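Local coordinates for protein CDP-glucose 4,6-dehydratase (Salmonella enterica subsp. enterica serovar Typhi, PDB 1WVG) that catalyses the NAD-dependent conversion of CDP-D-glucose to CDP-4-dehydro-6-deoxy-D-glucose and water, a step in the biosynthesis of CDP-3,6-dideoxy-D-mannose for the lipopolysaccharide O-antigen, at residues Lys331-Lys334 against Ala335-Gly339; Pro318-Gly321 against Leu322-Leu326; Arg67-Glu70 against Lys71-Ser75. All blocks are in the same frame, centred on the assembly; numbering follows the deposited sequence. Where two conformers were deposited one is given.

Contact 1: residues Lys331-Lys334 against Ala335-Gly339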
ATOM      1  N   LYS A 331     -40.696  -5.131  16.534  1.00 27.40           N
ATOM      2  CA  LYS A 331     -41.383  -5.732  17.615  1.00 21.77           C
ATOM      3  C   LYS A 331     -41.101  -4.957  18.852  1.00 29.06           C
ATOM      4  O   LYS A 331     -42.020  -4.626  19.583  1.00 35.55           O
ATOM      5  CB  LYS A 331     -40.918  -7.155  17.789  1.00 28.17           C
ATOM      6  CG  LYS A 331     -41.785  -8.064  16.938  1.00 56.44           C
ATOM      7  CD  LYS A 331     -41.386  -9.529  16.923  1.00 59.89           C
ATOM      8  CE  LYS A 331     -41.916 -10.213  15.668  1.00 43.77           C
ATOM      9  NZ  LYS A 331     -41.377 -11.581  15.475  1.00100.00           N
ATOM     10  N   TRP A 332     -39.830  -4.672  19.082  1.00 26.31           N
ATOM     11  CA  TRP A 332     -39.433  -3.950  20.293  1.00 28.66           C
ATOM     12  C   TRP A 332     -40.092  -2.597  20.402  1.00 28.43           C
ATOM     13  O   TRP A 332     -40.663  -2.220  21.429  1.00 30.14           O
ATOM     14  CB  TRP A 332     -37.891  -3.843  20.491  1.00 25.92           C
ATOM     15  CG  TRP A 332     -37.377  -3.410  21.853  1.00 26.12           C
ATOM     16  CD1 TRP A 332     -36.780  -4.199  22.831  1.00 25.83           C
ATOM     17  CD2 TRP A 332     -37.368  -2.075  22.383  1.00 23.65           C
ATOM     18  NE1 TRP A 332     -36.384  -3.446  23.928  1.00 23.48           N
ATOM     19  CE2 TRP A 332     -36.736  -2.136  23.664  1.00 25.79           C
ATOM     20  CE3 TRP A 332     -37.850  -0.857  21.906  1.00 24.94           C
ATOM     21  CZ2 TRP A 332     -36.627  -1.001  24.449  1.00 23.30           C
ATOM     22  CZ3 TRP A 332     -37.690   0.265  22.683  1.00 26.53           C
ATOM     23  CH2 TRP A 332     -37.090   0.190  23.933  1.00 28.38           C
ATOM     24  N   HIS A 333     -40.001  -1.846  19.330  1.00 28.33           N
ATOM     25  CA  HIS A 333     -40.565  -0.524  19.330  1.00 32.90           C
ATOM     26  C   HIS A 333     -42.057  -0.499  19.662  1.00 47.04           C
ATOM     27  O   HIS A 333     -42.529   0.304  20.473  1.00 49.47           O
ATOM     28  CB  HIS A 333     -40.248   0.207  18.032  1.00 31.81           C
ATOM     29  CG  HIS A 333     -40.310   1.672  18.217  1.00 32.86           C
ATOM     30  ND1 HIS A 333     -39.330   2.341  18.930  1.00 34.40           N
ATOM     31  CD2 HIS A 333     -41.230   2.569  17.755  1.00 26.18           C
ATOM     32  CE1 HIS A 333     -39.672   3.636  18.897  1.00 34.35           C
ATOM     33  NE2 HIS A 333     -40.805   3.800  18.190  1.00 30.18           N
ATOM     34  N   LYS A 334     -42.798  -1.390  19.023  1.00 33.12           N
ATOM     35  CA  LYS A 334     -44.224  -1.491  19.222  1.00 31.97           C
ATOM     36  C   LYS A 334     -44.568  -1.886  20.655  1.00 40.45           C
ATOM     37  O   LYS A 334     -45.431  -1.267  21.275  1.00 38.09           O
ATOM     38  CB  LYS A 334     -44.854  -2.401  18.178  1.00 29.67           C
ATOM     39  CG  LYS A 334     -44.790  -1.774  16.795  1.00 39.42           C
ATOM     40  CD  LYS A 334     -45.541  -2.569  15.723  1.00 25.14           C
ATOM     41  CE  LYS A 334     -45.766  -1.775  14.433  1.00 39.72           C
ATOM     42  NZ  LYS A 334     -46.666  -2.446  13.486  1.00 42.04           N
ATOM     43  N   ALA A 335     -43.893  -2.904  21.190  1.00 31.47           N
ATOM     44  CA  ALA A 335     -44.161  -3.323  22.559  1.00 34.83           C
ATOM     45  C   ALA A 335     -44.074  -2.147  23.521  1.00 40.75           C
ATOM     46  O   ALA A 335     -44.888  -1.956  24.420  1.00 41.43           O
ATOM     47  CB  ALA A 335     -43.197  -4.418  22.971  1.00 30.67           C
ATOM     48  N   TRP A 336     -43.047  -1.355  23.284  1.00 29.82           N
ATOM     49  CA  TRP A 336     -42.775  -0.201  24.068  1.00 29.15           C
ATOM     50  C   TRP A 336     -43.961   0.709  23.990  1.00 34.62           C
ATOM     51  O   TRP A 336     -44.480   1.227  24.977  1.00 33.32           O
ATOM     52  CB  TRP A 336     -41.591   0.541  23.422  1.00 30.09           C
ATOM     53  CG  TRP A 336     -41.370   1.854  24.092  1.00 28.33           C
ATOM     54  CD1 TRP A 336     -41.145   2.009  25.425  1.00 27.98           C
ATOM     55  CD2 TRP A 336     -41.400   3.171  23.519  1.00 26.44           C
ATOM     56  NE1 TRP A 336     -40.998   3.334  25.717  1.00 23.88           N
ATOM     57  CE2 TRP A 336     -41.148   4.078  24.574  1.00 25.18           C
ATOM     58  CE3 TRP A 336     -41.578   3.669  22.228  1.00 29.46           C
ATOM     59  CZ2 TRP A 336     -41.121   5.463  24.381  1.00 23.25           C
ATOM     60  CZ3 TRP A 336     -41.530   5.031  22.030  1.00 32.01           C
ATOM     61  CH2 TRP A 336     -41.297   5.916  23.090  1.00 34.03           C
ATOM     62  N   ILE A 337     -44.355   0.880  22.745  1.00 34.45           N
ATOM     63  CA  ILE A 337     -45.464   1.718  22.366  1.00 39.62           C
ATOM     64  C   ILE A 337     -46.772   1.392  23.093  1.00 42.18           C
ATOM     65  O   ILE A 337     -47.459   2.298  23.596  1.00 38.01           O
ATOM     66  CB  ILE A 337     -45.598   1.748  20.859  1.00 47.70           C
ATOM     67  CG1 ILE A 337     -45.003   3.046  20.320  1.00 38.04           C
ATOM     68  CG2 ILE A 337     -47.054   1.550  20.439  1.00 64.09           C
ATOM     69  CD1 ILE A 337     -44.761   3.000  18.808  1.00 52.95           C
ATOM     70  N   ARG A 338     -47.080   0.096  23.152  1.00 31.31           N
ATOM     71  CA  ARG A 338     -48.256  -0.433  23.806  1.00 33.74           C
ATOM     72  C   ARG A 338     -48.073  -0.423  25.294  1.00 48.07           C
ATOM     73  O   ARG A 338     -48.914  -0.940  26.021  1.00 51.73           O
ATOM     74  CB  ARG A 338     -48.534  -1.883  23.468  1.00 22.75           C
ATOM     75  CG  ARG A 338     -47.941  -2.360  22.166  1.00 83.50           C
ATOM     76  CD  ARG A 338     -48.448  -3.752  21.829  1.00100.00           C
ATOM     77  NE  ARG A 338     -47.667  -4.807  22.460  1.00100.00           N
ATOM     78  CZ  ARG A 338     -46.839  -5.587  21.753  1.00100.00           C
ATOM     79  NH1 ARG A 338     -46.669  -5.432  20.432  1.00 80.62           N
ATOM     80  NH2 ARG A 338     -46.136  -6.542  22.369  1.00100.00           N
ATOM     81  N   GLY A 339     -46.948   0.103  25.750  1.00 44.97           N
ATOM     82  CA  GLY A 339     -46.705   0.153  27.181  1.00 44.80           C
ATOM     83  C   GLY A 339     -46.300  -1.154  27.863  1.00 53.32           C
ATOM     84  O   GLY A 339     -46.504  -1.352  29.066  1.00 56.51           O
TER
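Trp332, His333 and Trp336 form an aromatic cluster along the last turns of helix 322-337. Spaced i, i+1 and i+4, the three lie on one flank of the helix; each has CG anti to the backbone N, beside the carbonyl carbon. The His333 and Trp336 side chains run side by side, and Trp336 CE3 lies over one face of the imidazole, displaced toward its rim, 3.8 Å from His333 CE1. With planes 49° apart this is an oblique pair. The two indoles are closer to parallel, at 21°, but slid so far that they barely overlap: the nearest side-chain approach is Trp332 CZ3 to Trp336 CB, 4.0 Å. The methyl Ile337 CD1 also approaches the imidazole obliquely, 3.7 Å from His333 CD2.

Backbone bonds hold this spacing. Trp336 N donates to Trp332 O at 3.1 Å, flanked by equivalent bonds from Ala335 N to Lys331 O and from Ile337 N to His333 O. Gly339, at positive phi, closes the helix in a Schellman motif, its N bonded to Trp336 O at 2.8 Å.

Lys334 NZ is hydrogen-bonded to Trp283 O and Trp332 NE1 to Ser346 OG. The cluster thus sits between helices, His333 against Leu212 and Glu216 of helix 207-216 and Trp283 of helix 272-283, while Trp332 and Trp336 meet Met342 of helix 342-355.

Contact 2: residues Pro318-Gly321 against Leu322-Leu326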
ATOM      1  N   PRO A 318     -21.408 -13.499  13.850  1.00 32.54           N
ATOM      2  CA  PRO A 318     -22.668 -12.841  14.150  1.00 31.32           C
ATOM      3  C   PRO A 318     -23.805 -13.841  14.203  1.00 38.52           C
ATOM      4  O   PRO A 318     -23.822 -14.873  13.526  1.00 39.32           O
ATOM      5  CB  PRO A 318     -22.935 -11.844  13.035  1.00 33.03           C
ATOM      6  CG  PRO A 318     -21.845 -12.038  11.990  1.00 32.50           C
ATOM      7  CD  PRO A 318     -20.795 -12.927  12.616  1.00 24.89           C
ATOM      8  N   ARG A 319     -24.766 -13.507  15.031  1.00 28.83           N
ATOM      9  CA  ARG A 319     -25.896 -14.362  15.226  1.00 34.32           C
ATOM     10  C   ARG A 319     -27.112 -14.065  14.395  1.00 40.95           C
ATOM     11  O   ARG A 319     -27.724 -14.994  13.875  1.00 37.67           O
ATOM     12  CB  ARG A 319     -26.251 -14.523  16.695  1.00 26.66           C
ATOM     13  CG  ARG A 319     -25.362 -15.602  17.301  1.00 48.68           C
ATOM     14  CD  ARG A 319     -24.686 -15.181  18.594  1.00 69.12           C
ATOM     15  NE  ARG A 319     -25.102 -15.995  19.729  1.00100.00           N
ATOM     16  CZ  ARG A 319     -24.391 -16.155  20.855  1.00100.00           C
ATOM     17  NH1 ARG A 319     -23.196 -15.572  21.029  1.00100.00           N
ATOM     18  NH2 ARG A 319     -24.885 -16.920  21.815  1.00100.00           N
ATOM     19  N   TRP A 320     -27.487 -12.802  14.293  1.00 33.77           N
ATOM     20  CA  TRP A 320     -28.679 -12.507  13.533  1.00 24.51           C
ATOM     21  C   TRP A 320     -28.471 -11.841  12.210  1.00 24.64           C
ATOM     22  O   TRP A 320     -27.528 -11.091  12.007  1.00 33.82           O
ATOM     23  CB  TRP A 320     -29.597 -11.605  14.324  1.00 22.34           C
ATOM     24  CG  TRP A 320     -30.082 -12.337  15.524  1.00 24.29           C
ATOM     25  CD1 TRP A 320     -30.263 -13.677  15.629  1.00 28.06           C
ATOM     26  CD2 TRP A 320     -30.473 -11.774  16.767  1.00 22.23           C
ATOM     27  NE1 TRP A 320     -30.758 -14.003  16.865  1.00 27.93           N
ATOM     28  CE2 TRP A 320     -30.890 -12.849  17.591  1.00 30.56           C
ATOM     29  CE3 TRP A 320     -30.500 -10.477  17.238  1.00 24.38           C
ATOM     30  CZ2 TRP A 320     -31.328 -12.641  18.885  1.00 31.77           C
ATOM     31  CZ3 TRP A 320     -30.948 -10.261  18.519  1.00 26.95           C
ATOM     32  CH2 TRP A 320     -31.348 -11.331  19.330  1.00 30.43           C
ATOM     33  N   GLY A 321     -29.419 -12.106  11.337  1.00 26.84           N
ATOM     34  CA  GLY A 321     -29.458 -11.499  10.010  1.00 30.17           C
ATOM     35  C   GLY A 321     -30.186 -10.135  10.041  1.00 33.02           C
ATOM     36  O   GLY A 321     -30.980  -9.795  10.954  1.00 29.79           O
ATOM     37  N   LEU A 322     -29.885  -9.340   9.018  1.00 25.10           N
ATOM     38  CA  LEU A 322     -30.455  -8.020   8.850  1.00 21.53           C
ATOM     39  C   LEU A 322     -31.980  -8.067   8.926  1.00 32.20           C
ATOM     40  O   LEU A 322     -32.691  -7.308   9.591  1.00 27.27           O
ATOM     41  CB  LEU A 322     -29.958  -7.424   7.511  1.00 19.70           C
ATOM     42  CG  LEU A 322     -30.489  -6.019   7.299  1.00 20.80           C
ATOM     43  CD1 LEU A 322     -30.269  -5.226   8.580  1.00 21.93           C
ATOM     44  CD2 LEU A 322     -29.772  -5.309   6.163  1.00 21.23           C
ATOM     45  N   THR A 323     -32.537  -8.995   8.200  1.00 27.98           N
ATOM     46  CA  THR A 323     -33.968  -9.037   8.248  1.00 22.00           C
ATOM     47  C   THR A 323     -34.520  -9.375   9.622  1.00 32.52           C
ATOM     48  O   THR A 323     -35.497  -8.785  10.109  1.00 33.37           O
ATOM     49  CB  THR A 323     -34.467  -9.977   7.153  1.00 34.98           C
ATOM     50  OG1 THR A 323     -33.857  -9.549   5.952  1.00 50.86           O
ATOM     51  CG2 THR A 323     -35.982  -9.872   7.034  1.00 50.18           C
ATOM     52  N   GLU A 324     -33.895 -10.355  10.244  1.00 28.83           N
ATOM     53  CA  GLU A 324     -34.328 -10.790  11.553  1.00 28.89           C
ATOM     54  C   GLU A 324     -34.171  -9.620  12.495  1.00 39.67           C
ATOM     55  O   GLU A 324     -35.057  -9.243  13.273  1.00 33.86           O
ATOM     56  CB  GLU A 324     -33.460 -11.986  11.983  1.00 30.30           C
ATOM     57  CG  GLU A 324     -33.035 -11.894  13.453  1.00 46.22           C
ATOM     58  CD  GLU A 324     -34.007 -12.602  14.356  1.00 67.23           C
ATOM     59  OE1 GLU A 324     -35.095 -12.131  14.662  1.00100.00           O
ATOM     60  OE2 GLU A 324     -33.546 -13.754  14.782  1.00 50.45           O
ATOM     61  N   THR A 325     -33.006  -9.019  12.356  1.00 29.14           N
ATOM     62  CA  THR A 325     -32.701  -7.866  13.125  1.00 22.59           C
ATOM     63  C   THR A 325     -33.819  -6.805  12.943  1.00 35.70           C
ATOM     64  O   THR A 325     -34.458  -6.406  13.913  1.00 30.67           O
ATOM     65  CB  THR A 325     -31.272  -7.448  12.748  1.00 26.50           C
ATOM     66  OG1 THR A 325     -30.379  -8.364  13.391  1.00 29.23           O
ATOM     67  CG2 THR A 325     -30.981  -6.001  13.146  1.00 25.92           C
ATOM     68  N   LEU A 326     -34.125  -6.374  11.708  1.00 25.23           N
ATOM     69  CA  LEU A 326     -35.174  -5.385  11.475  1.00 21.53           C
ATOM     70  C   LEU A 326     -36.499  -5.801  12.090  1.00 28.34           C
ATOM     71  O   LEU A 326     -37.269  -5.028  12.668  1.00 23.46           O
ATOM     72  CB  LEU A 326     -35.311  -5.162   9.965  1.00 22.92           C
ATOM     73  CG  LEU A 326     -34.129  -4.374   9.421  1.00 24.59           C
ATOM     74  CD1 LEU A 326     -34.384  -4.069   7.955  1.00 25.61           C
ATOM     75  CD2 LEU A 326     -33.925  -3.070  10.202  1.00 23.29           C
TER
HETATM   76  O   HOH W   1     -27.792  -8.217  13.132  1.00 26.46           O
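Trp320 and Glu324 meet through two torsions: the indole's CG stands beside its own backbone N (chi1 -65°), and the glutamate chain bends at chi2 (92°), folding its carboxylate back over the ring. The setting is the N-terminus of helix 322-337, with Gly321 at the N-cap position. Glu324 OE2 lies above one face of the indole, displaced toward its rim and 3.4 Å from Trp320 CD1; the carboxylate is inclined 53° to the ring. Its approach to NE1 has a poor angle, so the contact is one of packing. Glu324 CG adds an aliphatic touch, 3.6 Å from Trp320 CG. The other carboxylate oxygen, OE1, forms a salt bridge to Arg328 NE, one turn on, and Arg328 also makes a cation-pi contact with Trp320. Edge-to-face pairs with Tyr353 and His234 further enclose the indole.

The first helical turn is closed by Thr325 N donating to Gly321 O at 2.6 Å, a nearly straight bond. Thr325 OG1 also lies 2.9 Å from Gly321 O, a weak hydrogen bond that is not settled because the proton has another acceptor nearby. A water molecule spans the junction between loop and helix, donating to Trp320 O at 3.1 Å and hydrogen-bonded to Thr325 OG1 at 2.6 Å.

Contact 3: residues Arg67-Glu70 against Lys71-Ser75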
ATOM      1  N   ARG A  67     -13.997  14.615  30.222  1.00 21.36           N
ATOM      2  CA  ARG A  67     -12.961  15.599  30.098  1.00 20.91           C
ATOM      3  C   ARG A  67     -12.401  16.054  31.440  1.00 30.70           C
ATOM      4  O   ARG A  67     -11.439  16.816  31.505  1.00 24.21           O
ATOM      5  CB  ARG A  67     -13.461  16.760  29.263  1.00 30.97           C
ATOM      6  CG  ARG A  67     -13.784  16.293  27.852  1.00 33.60           C
ATOM      7  CD  ARG A  67     -14.569  17.337  27.088  1.00 29.28           C
ATOM      8  NE  ARG A  67     -15.958  17.332  27.482  1.00 27.42           N
ATOM      9  CZ  ARG A  67     -16.885  18.186  27.057  1.00 56.10           C
ATOM     10  NH1 ARG A  67     -16.616  19.157  26.180  1.00 46.69           N
ATOM     11  NH2 ARG A  67     -18.136  18.066  27.528  1.00 31.42           N
ATOM     12  N   ASP A  68     -13.000  15.602  32.532  1.00 24.94           N
ATOM     13  CA  ASP A  68     -12.488  16.005  33.824  1.00 25.84           C
ATOM     14  C   ASP A  68     -11.631  14.866  34.307  1.00 29.50           C
ATOM     15  O   ASP A  68     -12.137  13.901  34.902  1.00 30.72           O
ATOM     16  CB  ASP A  68     -13.698  16.269  34.765  0.50 29.33           C
ATOM     17  CG  ASP A  68     -14.625  17.393  34.329  0.50 41.41           C
ATOM     18  OD1 ASP A  68     -14.239  18.364  33.684  0.50 37.86           O
ATOM     19  OD2 ASP A  68     -15.874  17.239  34.733  0.50 41.97           O
ATOM     20  N   PHE A  69     -10.337  14.975  34.003  1.00 26.35           N
ATOM     21  CA  PHE A  69      -9.391  13.902  34.344  1.00 26.84           C
ATOM     22  C   PHE A  69      -9.411  13.419  35.774  1.00 25.91           C
ATOM     23  O   PHE A  69      -9.531  12.229  36.070  1.00 27.58           O
ATOM     24  CB  PHE A  69      -7.922  14.153  33.906  1.00 24.44           C
ATOM     25  CG  PHE A  69      -6.976  13.005  34.258  1.00 26.91           C
ATOM     26  CD1 PHE A  69      -7.165  11.713  33.757  1.00 24.72           C
ATOM     27  CD2 PHE A  69      -5.870  13.213  35.088  1.00 31.50           C
ATOM     28  CE1 PHE A  69      -6.296  10.659  34.050  1.00 25.54           C
ATOM     29  CE2 PHE A  69      -4.992  12.171  35.398  1.00 29.32           C
ATOM     30  CZ  PHE A  69      -5.202  10.892  34.879  1.00 27.51           C
ATOM     31  N   GLU A  70      -9.190  14.394  36.626  1.00 26.49           N
ATOM     32  CA  GLU A  70      -9.128  14.230  38.042  1.00 42.05           C
ATOM     33  C   GLU A  70     -10.379  13.521  38.560  1.00 27.80           C
ATOM     34  O   GLU A  70     -10.287  12.501  39.254  1.00 28.23           O
ATOM     35  CB  GLU A  70      -8.850  15.624  38.645  1.00 54.78           C
ATOM     36  CG  GLU A  70      -7.805  16.441  37.804  1.00100.00           C
ATOM     37  CD  GLU A  70      -8.349  17.563  36.919  1.00100.00           C
ATOM     38  OE1 GLU A  70      -9.312  17.442  36.179  1.00 89.75           O
ATOM     39  OE2 GLU A  70      -7.636  18.678  36.996  1.00100.00           O
ATOM     40  N   LYS A  71     -11.542  14.030  38.152  1.00 26.50           N
ATOM     41  CA  LYS A  71     -12.767  13.404  38.564  1.00 22.73           C
ATOM     42  C   LYS A  71     -12.844  11.982  38.046  1.00 35.30           C
ATOM     43  O   LYS A  71     -13.242  11.076  38.777  1.00 31.16           O
ATOM     44  CB  LYS A  71     -13.965  14.182  38.075  1.00 27.69           C
ATOM     45  CG  LYS A  71     -14.313  15.342  38.985  1.00 48.48           C
ATOM     46  CD  LYS A  71     -15.779  15.741  38.862  1.00 84.31           C
ATOM     47  CE  LYS A  71     -16.422  15.337  37.537  1.00100.00           C
ATOM     48  NZ  LYS A  71     -17.052  13.993  37.550  1.00 57.88           N
ATOM     49  N   LEU A  72     -12.484  11.782  36.764  1.00 31.44           N
ATOM     50  CA  LEU A  72     -12.528  10.447  36.160  1.00 28.06           C
ATOM     51  C   LEU A  72     -11.636   9.461  36.882  1.00 25.15           C
ATOM     52  O   LEU A  72     -12.047   8.348  37.242  1.00 24.26           O
ATOM     53  CB  LEU A  72     -12.140  10.502  34.663  1.00 28.57           C
ATOM     54  CG  LEU A  72     -11.951   9.140  33.958  1.00 27.33           C
ATOM     55  CD1 LEU A  72     -13.206   8.268  34.026  1.00 17.48           C
ATOM     56  CD2 LEU A  72     -11.646   9.407  32.482  1.00 23.65           C
ATOM     57  N   ARG A  73     -10.386   9.894  37.056  1.00 26.78           N
ATOM     58  CA  ARG A  73      -9.370   9.097  37.737  1.00 27.97           C
ATOM     59  C   ARG A  73      -9.870   8.554  39.096  1.00 30.46           C
ATOM     60  O   ARG A  73      -9.773   7.348  39.428  1.00 27.91           O
ATOM     61  CB  ARG A  73      -8.072   9.925  37.886  1.00 23.40           C
ATOM     62  CG  ARG A  73      -6.893   9.026  38.262  1.00 46.47           C
ATOM     63  CD  ARG A  73      -5.857   9.725  39.114  1.00 32.94           C
ATOM     64  NE  ARG A  73      -6.244  11.104  39.354  1.00 51.77           N
ATOM     65  CZ  ARG A  73      -5.393  12.116  39.248  1.00 74.07           C
ATOM     66  NH1 ARG A  73      -4.115  11.940  38.898  1.00 40.75           N
ATOM     67  NH2 ARG A  73      -5.851  13.345  39.477  1.00 48.38           N
ATOM     68  N   SER A  74     -10.421   9.489  39.876  1.00 27.25           N
ATOM     69  CA  SER A  74     -10.965   9.227  41.208  1.00 28.09           C
ATOM     70  C   SER A  74     -12.030   8.161  41.210  1.00 29.75           C
ATOM     71  O   SER A  74     -12.010   7.183  41.986  1.00 29.73           O
ATOM     72  CB  SER A  74     -11.473  10.508  41.854  1.00 33.35           C
ATOM     73  OG  SER A  74     -10.364  11.300  42.226  1.00 84.07           O
ATOM     74  N   SER A  75     -12.974   8.376  40.308  1.00 27.24           N
ATOM     75  CA  SER A  75     -14.088   7.462  40.133  1.00 23.96           C
ATOM     76  C   SER A  75     -13.522   6.057  39.937  1.00 26.73           C
ATOM     77  O   SER A  75     -13.869   5.084  40.605  1.00 32.40           O
ATOM     78  CB  SER A  75     -14.889   7.935  38.926  1.00 26.65           C
ATOM     79  OG  SER A  75     -16.175   7.375  38.886  1.00 35.40           O
TER
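Lys71 and Asp68 lie side by side and point the same way where helix 69-79 begins. The lysine chain bends at chi3 and chi4, and in the Asp68 conformer described here it is CE that meets the carboxylate, 3.4 Å from Asp68 OD2. Lys71 NZ stays 4.5 Å from that oxygen, beyond a salt bridge; as Asp68 has a second conformer, both distances are tentative. Lys71 NZ makes a weak hydrogen bond to Tyr39 OH. Asp68 holds the N-cap position, yet in this conformer its side chain makes no capping bond.

Leu72 contributes the first backbone bond, its N donating to Asp68 O at 2.8 Å. Its side chain turns inward, onto Phe13 of strand 11-15 and Tyr39 of strand 35-40.

Arg73 N follows with a bond to Phe69 O at 2.7 Å, almost straight at 173°. Its side chain crosses that of Phe69: ring atom CE2 sits over one face of the guanidinium, near its rim, 3.6 Å from Arg73 NH1. The two planes are 49° apart, so the groups do not stack flat. Arg73 NH1 is hydrogen-bonded to Gln120 OE1 on helix 100-121, which Phe69 also touches; Phe69 packs as well against Ile101 of the second subunit.

Ser74 grips Glu70 O twice, through N at 3.1 Å and OG at 3.2 Å, from opposite faces of the carbonyl plane. The second bond follows from chi1 of -72°, which holds OG beside the backbone N.

Ser75 N continues the i to i+4 pattern, bonding to Lys71 O. This is the start of a helix flanking the parallel sheet of the Rossmann fold; the preceding Arg67 lines the adenosine-5-diphosphoribose pocket.

Contacts 1 and 2 occupy the two ends of helix 322-337, with centres about 19 Å apart, and both are partly buried. Contact 2 covers its start, where loop and helix are joined by a carbonyl, a water and an acidic side chain laid over an indole; contact 1 covers its finish, where aromatic rings dominate and a glycine ends the helix. Contact 3 also marks a helix start but is a surface contact, centred about 38 Å from each of the others and on the opposite side of the chain's centre from contact 2. There, charged side chains predominate, with Glu70 poorly ordered, and among the touching residues Leu72 is the buried one, packing on strands 11-15 and 35-40.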